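Local coordinates for protein O-methyltransferase (Burkholderia thailandensis, PDB 3MCZ) that probably transfers methyl groups from S-adenosylmethionine to a hydroxyl oxygen of an unidentified substrate, acting as a dimer, at residues A[24-27]-A[28-32]; A[67-70]-A[71-74]; A[114-117]-A[118-122]; A[195-198]-A[199-203]. All coordinates share one frame; numbering follows the deposited sequence. Where two conformers were deposited one is given.

Interactions 1, 2, 3 and 4 follow one another along the chain, each a single helical turn or helix end. Interactions 1 and 2 belong to the dimerisation domain, on helices 25-33 and 70-82, with centres about 32 Å apart. Interaction 3, on helix 112-119, lies about 24 Å from interaction 1 and 25 Å from interaction 2, centre to centre. S32 of interaction 1 bonds to Q118 of the other subunit, a residue of interaction 3. Interaction 4 closes helix 192-200 of the Rossmann-like methyltransferase domain, about 52 Å between centres from interaction 2. Of the four, the first three meet the second subunit, interaction 2 reaching that subunit's methyltransferase domain, and interaction 4 stays within its own chain.

Interaction 1. Residues A[24-27]-A[28-32]; sequences SVVD and LVKLS
V26 and K30, one helical turn apart, meet where CG1 of V26 comes 3.9 Å from CD of K30, the two side chains running obliquely past each other. The lysine's CG also rests 3.4 Å from the V26 carbonyl oxygen, and that oxygen takes the K30 N-H in a 2.9 Å bond. The chain turns about CG-CD and CD-CE (chi3 44°, chi4 48°), which leads NZ away from the first turn. D27 lies alongside K30 and points the same way, but NZ stays 5.7 Å from D27 OD1, so any attraction between the two charges is probably only long-range. This is the first turn of helix 25-33 in the dimerisation domain, and S24 is its N-cap: the hydroxyl OG accepts the D27 N-H at 3.1 Å, while the S24 carbonyl oxygen receives L28 N at 3.1 Å. The next backbone bonds, from V29 to V25 and from L31 to D27, carry the helix onward. L28 and V29 meet the second subunit, packing on its L85 and Q118 respectively, and V25 lies against its Y102. Further along the helix, S32 OG is hydrogen-bonded to Q118 OE1 of the second subunit.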
loop_
_atom_site.group_PDB
_atom_site.type_symbol
_atom_site.label_atom_id
_atom_site.label_comp_id
_atom_site.label_asym_id
_atom_site.label_seq_id
_atom_site.Cartn_x
_atom_site.Cartn_y
_atom_site.Cartn_z
ATOM N N SER A 24 7.806 -11.329 11.379
ATOM C CA SER A 24 9.177 -11.387 10.862
ATOM C C SER A 24 9.527 -10.004 10.327
ATOM O O SER A 24 8.627 -9.263 9.885
ATOM C CB SER A 24 9.284 -12.409 9.731
ATOM O OG SER A 24 8.577 -11.953 8.563
ATOM N N VAL A 25 10.822 -9.686 10.324
ATOM C CA VAL A 25 11.300 -8.420 9.794
ATOM C C VAL A 25 11.059 -8.313 8.287
ATOM O O VAL A 25 10.774 -7.222 7.789
ATOM C CB VAL A 25 12.777 -8.123 10.139
ATOM C CG1 VAL A 25 13.753 -9.076 9.428
ATOM C CG2 VAL A 25 13.127 -6.665 9.788
ATOM N N VAL A 26 11.129 -9.443 7.578
ATOM C CA VAL A 26 10.781 -9.452 6.145
ATOM C C VAL A 26 9.337 -8.919 5.939
ATOM O O VAL A 26 9.086 -8.045 5.104
ATOM C CB VAL A 26 10.955 -10.859 5.522
ATOM C CG1 VAL A 26 10.435 -10.883 4.087
ATOM C CG2 VAL A 26 12.440 -11.277 5.552
ATOM N N ASP A 27 8.404 -9.436 6.732
ATOM C CA ASP A 27 7.001 -9.046 6.608
ATOM C C ASP A 27 6.836 -7.558 6.973
ATOM O O ASP A 27 6.054 -6.834 6.357
ATOM C CB ASP A 27 6.093 -10.007 7.415
ATOM C CG ASP A 27 5.921 -11.388 6.711
ATOM O OD1 ASP A 27 6.510 -11.585 5.625
ATOM O OD2 ASP A 27 5.186 -12.287 7.213
ATOM N N LEU A 28 7.644 -7.082 7.908
ATOM C CA LEU A 28 7.652 -5.670 8.286
ATOM C C LEU A 28 8.110 -4.718 7.163
ATOM O O LEU A 28 7.417 -3.724 6.845
ATOM C CB LEU A 28 8.549 -5.530 9.504
ATOM C CG LEU A 28 8.495 -4.388 10.470
ATOM C CD1 LEU A 28 7.022 -4.115 10.979
ATOM C CD2 LEU A 28 9.459 -4.707 11.629
ATOM N N VAL A 29 9.239 -5.035 6.524
ATOM C CA VAL A 29 9.699 -4.233 5.376
ATOM C C VAL A 29 8.706 -4.319 4.210
ATOM O O VAL A 29 8.480 -3.329 3.526
ATOM C CB VAL A 29 11.142 -4.639 4.936
ATOM C CG1 VAL A 29 11.583 -3.940 3.615
ATOM C CG2 VAL A 29 12.112 -4.313 6.067
ATOM N N LYS A 30 8.128 -5.496 3.979
ATOM C CA LYS A 30 7.133 -5.672 2.914
ATOM C C LYS A 30 5.914 -4.794 3.172
ATOM O O LYS A 30 5.440 -4.107 2.274
ATOM C CB LYS A 30 6.691 -7.132 2.769
ATOM C CG LYS A 30 7.724 -8.016 2.042
ATOM C CD LYS A 30 7.377 -9.537 2.073
ATOM C CE LYS A 30 5.907 -9.822 1.784
ATOM N NZ LYS A 30 5.401 -9.095 0.572
ATOM N N LEU A 31 5.466 -4.762 4.422
ATOM C CA LEU A 31 4.315 -3.938 4.786
ATOM C C LEU A 31 4.569 -2.449 4.555
ATOM O O LEU A 31 3.713 -1.763 4.034
ATOM C CB LEU A 31 3.892 -4.205 6.199
ATOM C CG LEU A 31 2.577 -3.509 6.606
ATOM C CD1 LEU A 31 1.455 -4.533 6.711
ATOM C CD2 LEU A 31 2.768 -2.850 7.928
ATOM N N SER A 32 5.748 -1.970 4.935
ATOM C CA SER A 32 6.135 -0.586 4.743
ATOM C C SER A 32 6.252 -0.209 3.265
ATOM O O SER A 32 6.104 0.961 2.903
ATOM C CB SER A 32 7.477 -0.341 5.470
ATOM O OG SER A 32 7.890 0.997 5.373
#

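Interaction 2. Residues A[67-70]-A[71-74]; sequences GMVE and GKAA
M68, a selenomethionine, reaches forward over the start of helix 70-82 and sets its SE 3.7 Å from CB of A73, an apolar touch between buried side chains. Its chain is extended about CB-CG (chi2 170°), which carries the selenium out to the alanine methyl. V69 and K72 cross obliquely: CG1 of the valine lies 3.9 Å from CG of the lysine, so it is the aliphatic stem of K72 that packs there. The valine branch involved, CG1, stands opposite the backbone N (chi1 173°) and also comes 3.8 Å from G71 N. V69 is the N-cap of the helix, following a tight link from helix 59-66 in which G67 has positive phi. Its carbonyl oxygen takes A73 N at 2.9 Å, with the donor almost in line with the C=O bond, and the E70 carbonyl oxygen takes A74 N at 3.0 Å. The extended lysine leads its NZ away to the second subunit, where it is gripped by the carbonyl oxygens of S134 and I131 and by N312 OD1. M68 packs on L132 of that same subunit, while A73 leans on A63 of helix 59-66 in its own chain.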
loop_
_atom_site.group_PDB
_atom_site.type_symbol
_atom_site.label_atom_id
_atom_site.label_comp_id
_atom_site.label_asym_id
_atom_site.label_seq_id
_atom_site.Cartn_x
_atom_site.Cartn_y
_atom_site.Cartn_z
ATOM N N GLY A 67 1.115 9.163 -25.332
ATOM C CA GLY A 67 2.217 10.119 -25.310
ATOM C C GLY A 67 3.311 9.784 -24.300
ATOM O O GLY A 67 3.894 10.683 -23.677
HETATM N N MSE A 68 3.614 8.497 -24.157
HETATM C CA MSE A 68 4.674 8.058 -23.250
HETATM C C MSE A 68 5.995 7.825 -23.997
HETATM O O MSE A 68 6.010 7.628 -25.214
HETATM C CB MSE A 68 4.288 6.739 -22.590
HETATM C CG MSE A 68 3.060 6.795 -21.709
HETATM SE SE MSE A 68 2.550 5.026 -21.214
HETATM C CE MSE A 68 0.910 5.442 -20.201
ATOM N N VAL A 69 7.093 7.825 -23.234
ATOM C CA VAL A 69 8.353 7.282 -23.679
ATOM C C VAL A 69 8.178 5.769 -23.853
ATOM O O VAL A 69 7.761 5.056 -22.916
ATOM C CB VAL A 69 9.457 7.552 -22.646
ATOM C CG1 VAL A 69 10.770 6.821 -23.037
ATOM C CG2 VAL A 69 9.639 9.094 -22.449
ATOM N N GLU A 70 8.505 5.275 -25.047
ATOM C CA GLU A 70 8.297 3.872 -25.370
ATOM C C GLU A 70 8.965 2.935 -24.364
ATOM O O GLU A 70 8.346 1.986 -23.880
ATOM C CB GLU A 70 8.769 3.557 -26.788
ATOM C CG GLU A 70 8.562 2.110 -27.150
ATOM C CD GLU A 70 8.899 1.790 -28.602
ATOM O OE1 GLU A 70 9.029 2.711 -29.453
ATOM O OE2 GLU A 70 9.020 0.588 -28.882
ATOM N N GLY A 71 10.215 3.207 -24.036
ATOM C CA GLY A 71 10.954 2.368 -23.108
ATOM C C GLY A 71 10.313 2.283 -21.733
ATOM O O GLY A 71 10.292 1.216 -21.097
ATOM N N LYS A 72 9.772 3.405 -21.274
ATOM C CA LYS A 72 9.077 3.467 -19.982
ATOM C C LYS A 72 7.718 2.787 -20.024
ATOM O O LYS A 72 7.360 2.067 -19.087
ATOM C CB LYS A 72 8.973 4.920 -19.513
ATOM C CG LYS A 72 10.345 5.606 -19.350
ATOM C CD LYS A 72 10.190 6.856 -18.489
ATOM C CE LYS A 72 11.446 7.694 -18.426
ATOM N NZ LYS A 72 11.213 8.792 -17.426
ATOM N N ALA A 73 6.991 2.930 -21.131
ATOM C CA ALA A 73 5.725 2.221 -21.286
ATOM C C ALA A 73 5.962 0.729 -21.216
ATOM O O ALA A 73 5.166 0.018 -20.602
ATOM C CB ALA A 73 4.997 2.601 -22.592
ATOM N N ALA A 74 7.049 0.263 -21.844
ATOM C CA ALA A 74 7.440 -1.158 -21.787
ATOM C C ALA A 74 7.663 -1.625 -20.356
ATOM O O ALA A 74 7.196 -2.668 -19.988
ATOM C CB ALA A 74 8.695 -1.424 -22.646
#

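Interaction 3. Residues A[114-117]-A[118-122]; sequences IVEH and QYLQW
I114, V115 and E116 give their carbonyl oxygens to the N-H groups of Q118, Y119 and L120 along helix 112-119, and the chain goes on into a type I beta turn from Y119 to W122. Y119 folds back on this turn: with CG wedged between backbone N and carbonyl carbon (chi1 70°), its ring swings over E116, whose CA sits 3.7 Å from the ring centroid and 18° off the normal, a CH-pi contact. V115 CG1 approaches the same ring at CD2, 3.9 Å away. E116 and L120 lie side by side, CG to CD1 3.7 Å. Further on, Q121, bent at chi2, turns its amide back so that NE2 donates to the H117 carbonyl oxygen at 2.7 Å, in the carbonyl plane. A water in the plane of the H117 ring bonds its ND1 at 2.6 Å and weakly accepts from Q121 NE2. The E116 carboxylate forms a salt bridge with R151, and Q118 OE1 accepts from S32 OG of the second subunit. The turn lies between helices of its own chain: V115 and Y119 pack on helix 35-46, I114, E116 and L120 on helix 150-172, and the W122 rings of the two subunits stack.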
loop_
_atom_site.group_PDB
_atom_site.type_symbol
_atom_site.label_atom_id
_atom_site.label_comp_id
_atom_site.label_asym_id
_atom_site.label_seq_id
_atom_site.Cartn_x
_atom_site.Cartn_y
_atom_site.Cartn_z
ATOM N N ILE A 114 -14.691 1.908 -6.901
ATOM C CA ILE A 114 -14.024 1.427 -5.707
ATOM C C ILE A 114 -12.561 1.874 -5.747
ATOM O O ILE A 114 -12.051 2.446 -4.772
ATOM C CB ILE A 114 -14.094 -0.145 -5.610
ATOM C CG1 ILE A 114 -15.549 -0.632 -5.451
ATOM C CG2 ILE A 114 -13.184 -0.698 -4.449
ATOM C CD1 ILE A 114 -15.725 -2.166 -5.576
ATOM N N VAL A 115 -11.880 1.611 -6.873
ATOM C CA VAL A 115 -10.473 1.987 -7.020
ATOM C C VAL A 115 -10.276 3.502 -6.872
ATOM O O VAL A 115 -9.387 3.955 -6.143
ATOM C CB VAL A 115 -9.868 1.453 -8.347
ATOM C CG1 VAL A 115 -8.475 2.003 -8.550
ATOM C CG2 VAL A 115 -9.870 -0.060 -8.312
ATOM N N GLU A 116 -11.179 4.265 -7.474
ATOM C CA GLU A 116 -11.115 5.725 -7.445
ATOM C C GLU A 116 -11.336 6.267 -6.040
ATOM O O GLU A 116 -10.639 7.190 -5.601
ATOM C CB GLU A 116 -12.174 6.308 -8.358
ATOM C CG GLU A 116 -12.208 7.820 -8.322
ATOM C CD GLU A 116 -13.152 8.394 -9.355
ATOM O OE1 GLU A 116 -14.093 7.697 -9.778
ATOM O OE2 GLU A 116 -12.921 9.538 -9.762
ATOM N N HIS A 117 -12.286 5.671 -5.330
ATOM C CA HIS A 117 -12.553 6.068 -3.962
ATOM C C HIS A 117 -11.271 5.836 -3.135
ATOM O O HIS A 117 -10.877 6.667 -2.313
ATOM C CB HIS A 117 -13.697 5.253 -3.348
ATOM C CG HIS A 117 -13.826 5.472 -1.876
ATOM N ND1 HIS A 117 -14.064 6.722 -1.342
ATOM C CD2 HIS A 117 -13.698 4.624 -0.823
ATOM C CE1 HIS A 117 -14.083 6.633 -0.021
ATOM N NE2 HIS A 117 -13.881 5.367 0.320
ATOM N N GLN A 118 -10.647 4.686 -3.348
ATOM C CA GLN A 118 -9.416 4.345 -2.630
ATOM C C GLN A 118 -8.248 5.277 -2.999
ATOM O O GLN A 118 -7.579 5.800 -2.123
ATOM C CB GLN A 118 -9.064 2.891 -2.840
ATOM C CG GLN A 118 -10.045 1.908 -2.164
ATOM C CD GLN A 118 -9.911 0.490 -2.676
ATOM O OE1 GLN A 118 -9.597 0.267 -3.854
ATOM N NE2 GLN A 118 -10.212 -0.483 -1.815
ATOM N N TYR A 119 -7.984 5.510 -4.271
ATOM C CA TYR A 119 -6.862 6.402 -4.567
ATOM C C TYR A 119 -7.081 7.836 -4.184
ATOM O O TYR A 119 -6.133 8.550 -3.909
ATOM C CB TYR A 119 -6.316 6.251 -5.972
ATOM C CG TYR A 119 -7.100 6.697 -7.146
ATOM C CD1 TYR A 119 -7.392 8.032 -7.365
ATOM C CD2 TYR A 119 -7.428 5.772 -8.149
ATOM C CE1 TYR A 119 -8.060 8.418 -8.505
ATOM C CE2 TYR A 119 -8.099 6.155 -9.297
ATOM C CZ TYR A 119 -8.419 7.474 -9.466
ATOM O OH TYR A 119 -9.096 7.860 -10.613
ATOM N N LEU A 120 -8.337 8.251 -4.084
ATOM C CA LEU A 120 -8.621 9.608 -3.596
ATOM C C LEU A 120 -8.290 9.832 -2.098
ATOM O O LEU A 120 -8.306 10.992 -1.636
ATOM C CB LEU A 120 -10.095 9.968 -3.887
ATOM C CG LEU A 120 -10.383 10.187 -5.388
ATOM C CD1 LEU A 120 -11.891 10.409 -5.656
ATOM C CD2 LEU A 120 -9.516 11.375 -5.909
ATOM N N GLN A 121 -8.011 8.765 -1.335
ATOM C CA GLN A 121 -7.601 8.951 0.075
ATOM C C GLN A 121 -6.077 8.912 0.275
ATOM O O GLN A 121 -5.597 8.985 1.411
ATOM C CB GLN A 121 -8.264 7.914 1.013
ATOM C CG GLN A 121 -9.715 7.569 0.688
ATOM C CD GLN A 121 -10.586 8.796 0.437
ATOM O OE1 GLN A 121 -10.481 9.800 1.144
ATOM N NE2 GLN A 121 -11.460 8.713 -0.576
ATOM N N TRP A 122 -5.316 8.851 -0.824
ATOM C CA TRP A 122 -3.867 8.666 -0.741
ATOM C C TRP A 122 -3.162 9.702 0.119
ATOM O O TRP A 122 -2.255 9.384 0.899
ATOM C CB TRP A 122 -3.257 8.729 -2.137
ATOM C CG TRP A 122 -1.803 8.329 -2.227
ATOM C CD1 TRP A 122 -0.711 9.150 -2.244
ATOM C CD2 TRP A 122 -1.306 7.002 -2.389
ATOM N NE1 TRP A 122 0.430 8.408 -2.382
ATOM C CE2 TRP A 122 0.102 7.090 -2.476
ATOM C CE3 TRP A 122 -1.910 5.755 -2.503
ATOM C CZ2 TRP A 122 0.905 5.977 -2.656
ATOM C CZ3 TRP A 122 -1.091 4.628 -2.656
ATOM C CH2 TRP A 122 0.290 4.756 -2.742
HETATM O O HOH W 1 -14.126 9.174 -2.084
#

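Interaction 4. Residues A[195-198]-A[199-203]; sequences AQVL and RRHPQ
Q196 and R199 lie side by side and point the same way. NE2 of the glutamine amide lies over one face of the R199 guanidinium, the planes steeply inclined at 58°. Q196 NE2 is 3.2 Å from R199 CZ and 3.0 Å from NH1; two donors this close, in one of two modelled conformers of Q196, leave the orientation or position of the amide doubtful. The glutamine chain is bent at chi2, the arginine at chi2 and chi3.

Among the backbone bonds, R199 N to A195 O, 3.0 Å, is the regular helical one. The pattern then frays: R200 N makes weak bonds to the carbonyl oxygens of Q196 and V197, and H201 N bonds weakly to V197 O. The H201 N-H points better at L198 O, 3.2 Å from N (140° at the hydrogen), but the donor stands above the L198 carbonyl plane, 73° out of it and away from the lone pairs. H201 is the first residue to leave helical geometry, closing helix 192-200 of the beta-alpha-beta unit that links strands 182-186 and 205-210 in the Rossmann-like methyltransferase domain. Of the bonds to other parts of the chain, Q196 OE1 accepts from Q165 NE2 of helix 150-172, and the L198 carbonyl oxygen additionally accepts from R230 NH2.

Contacts round the H201 ring come next. CD2 of H201 is 3.3 Å from V197 O, which lies near the ring plane at its edge, and CG of R200 is set 3.3 Å above one ring face. The histidine NE2 is hydrogen-bonded to the S172 carbonyl oxygen, and V197 packs on V171, also of helix 150-172.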
loop_
_atom_site.group_PDB
_atom_site.type_symbol
_atom_site.label_atom_id
_atom_site.label_comp_id
_atom_site.label_asym_id
_atom_site.label_seq_id
_atom_site.Cartn_x
_atom_site.Cartn_y
_atom_site.Cartn_z
ATOM N N ALA A 195 -34.305 -0.441 -1.513
ATOM C CA ALA A 195 -34.797 -0.691 -2.842
ATOM C C ALA A 195 -34.910 -2.191 -3.111
ATOM O O ALA A 195 -35.912 -2.651 -3.663
ATOM C CB ALA A 195 -33.885 -0.007 -3.893
ATOM N N GLN A 196 -33.893 -2.963 -2.728
ATOM C CA GLN A 196 -33.900 -4.388 -3.009
ATOM C C GLN A 196 -34.948 -5.093 -2.154
ATOM O O GLN A 196 -35.564 -6.056 -2.601
ATOM C CB GLN A 196 -32.516 -4.997 -2.787
ATOM C CG GLN A 196 -31.571 -4.780 -3.945
ATOM C CD GLN A 196 -31.533 -5.968 -4.880
ATOM O OE1 GLN A 196 -30.569 -6.736 -4.884
ATOM N NE2 GLN A 196 -32.583 -6.137 -5.666
ATOM N N VAL A 197 -35.131 -4.611 -0.935
ATOM C CA VAL A 197 -36.151 -5.127 -0.021
ATOM C C VAL A 197 -37.541 -4.865 -0.648
ATOM O O VAL A 197 -38.340 -5.769 -0.739
ATOM C CB VAL A 197 -36.063 -4.461 1.383
ATOM C CG1 VAL A 197 -37.301 -4.809 2.231
ATOM C CG2 VAL A 197 -34.757 -4.914 2.150
ATOM N N LEU A 198 -37.801 -3.640 -1.113
ATOM C CA LEU A 198 -39.111 -3.331 -1.717
ATOM C C LEU A 198 -39.372 -4.145 -2.995
ATOM O O LEU A 198 -40.496 -4.565 -3.229
ATOM C CB LEU A 198 -39.273 -1.827 -1.956
ATOM C CG LEU A 198 -39.921 -1.002 -0.816
ATOM C CD1 LEU A 198 -39.404 -1.436 0.560
ATOM C CD2 LEU A 198 -39.757 0.515 -1.029
ATOM N N ARG A 199 -38.345 -4.415 -3.792
ATOM C CA ARG A 199 -38.519 -5.147 -5.052
ATOM C C ARG A 199 -39.068 -6.528 -4.806
ATOM O O ARG A 199 -39.949 -7.003 -5.521
ATOM C CB ARG A 199 -37.185 -5.309 -5.777
ATOM C CG ARG A 199 -36.730 -4.058 -6.534
ATOM C CD ARG A 199 -36.468 -4.346 -8.016
ATOM N NE ARG A 199 -35.035 -4.479 -8.303
ATOM C CZ ARG A 199 -34.344 -5.624 -8.295
ATOM N NH1 ARG A 199 -33.043 -5.589 -8.576
ATOM N NH2 ARG A 199 -34.932 -6.800 -8.028
ATOM N N ARG A 200 -38.553 -7.132 -3.742
ATOM C CA ARG A 200 -38.840 -8.495 -3.382
ATOM C C ARG A 200 -40.178 -8.639 -2.629
ATOM O O ARG A 200 -40.760 -9.722 -2.581
ATOM C CB ARG A 200 -37.671 -8.975 -2.513
ATOM C CG ARG A 200 -37.979 -10.132 -1.680
ATOM C CD ARG A 200 -36.863 -11.096 -1.604
ATOM N NE ARG A 200 -37.359 -12.455 -1.412
ATOM C CZ ARG A 200 -36.563 -13.480 -1.110
ATOM N NH1 ARG A 200 -37.089 -14.697 -0.939
ATOM N NH2 ARG A 200 -35.242 -13.296 -0.987
ATOM N N HIS A 201 -40.628 -7.549 -2.025
ATOM C CA HIS A 201 -41.787 -7.548 -1.137
ATOM C C HIS A 201 -42.775 -6.470 -1.573
ATOM O O HIS A 201 -42.741 -5.346 -1.066
ATOM C CB HIS A 201 -41.331 -7.313 0.317
ATOM C CG HIS A 201 -40.453 -8.403 0.868
ATOM N ND1 HIS A 201 -40.940 -9.623 1.296
ATOM C CD2 HIS A 201 -39.110 -8.458 1.039
ATOM C CE1 HIS A 201 -39.935 -10.366 1.733
ATOM N NE2 HIS A 201 -38.818 -9.688 1.577
ATOM N N PRO A 202 -43.679 -6.797 -2.527
ATOM C CA PRO A 202 -44.510 -5.768 -3.170
ATOM C C PRO A 202 -45.475 -5.042 -2.239
ATOM O O PRO A 202 -45.972 -3.972 -2.593
ATOM C CB PRO A 202 -45.291 -6.564 -4.227
ATOM C CG PRO A 202 -44.572 -7.799 -4.398
ATOM C CD PRO A 202 -43.871 -8.116 -3.141
ATOM N N GLN A 203 -45.761 -5.625 -1.073
ATOM C CA GLN A 203 -46.634 -4.987 -0.096
ATOM C C GLN A 203 -45.985 -3.845 0.676
ATOM O O GLN A 203 -46.667 -3.149 1.445
ATOM C CB GLN A 203 -47.169 -6.025 0.903
ATOM C CG GLN A 203 -46.253 -6.374 2.071
ATOM C CD GLN A 203 -45.059 -7.253 1.756
ATOM O OE1 GLN A 203 -44.827 -7.714 0.616
ATOM N NE2 GLN A 203 -44.288 -7.526 2.805
#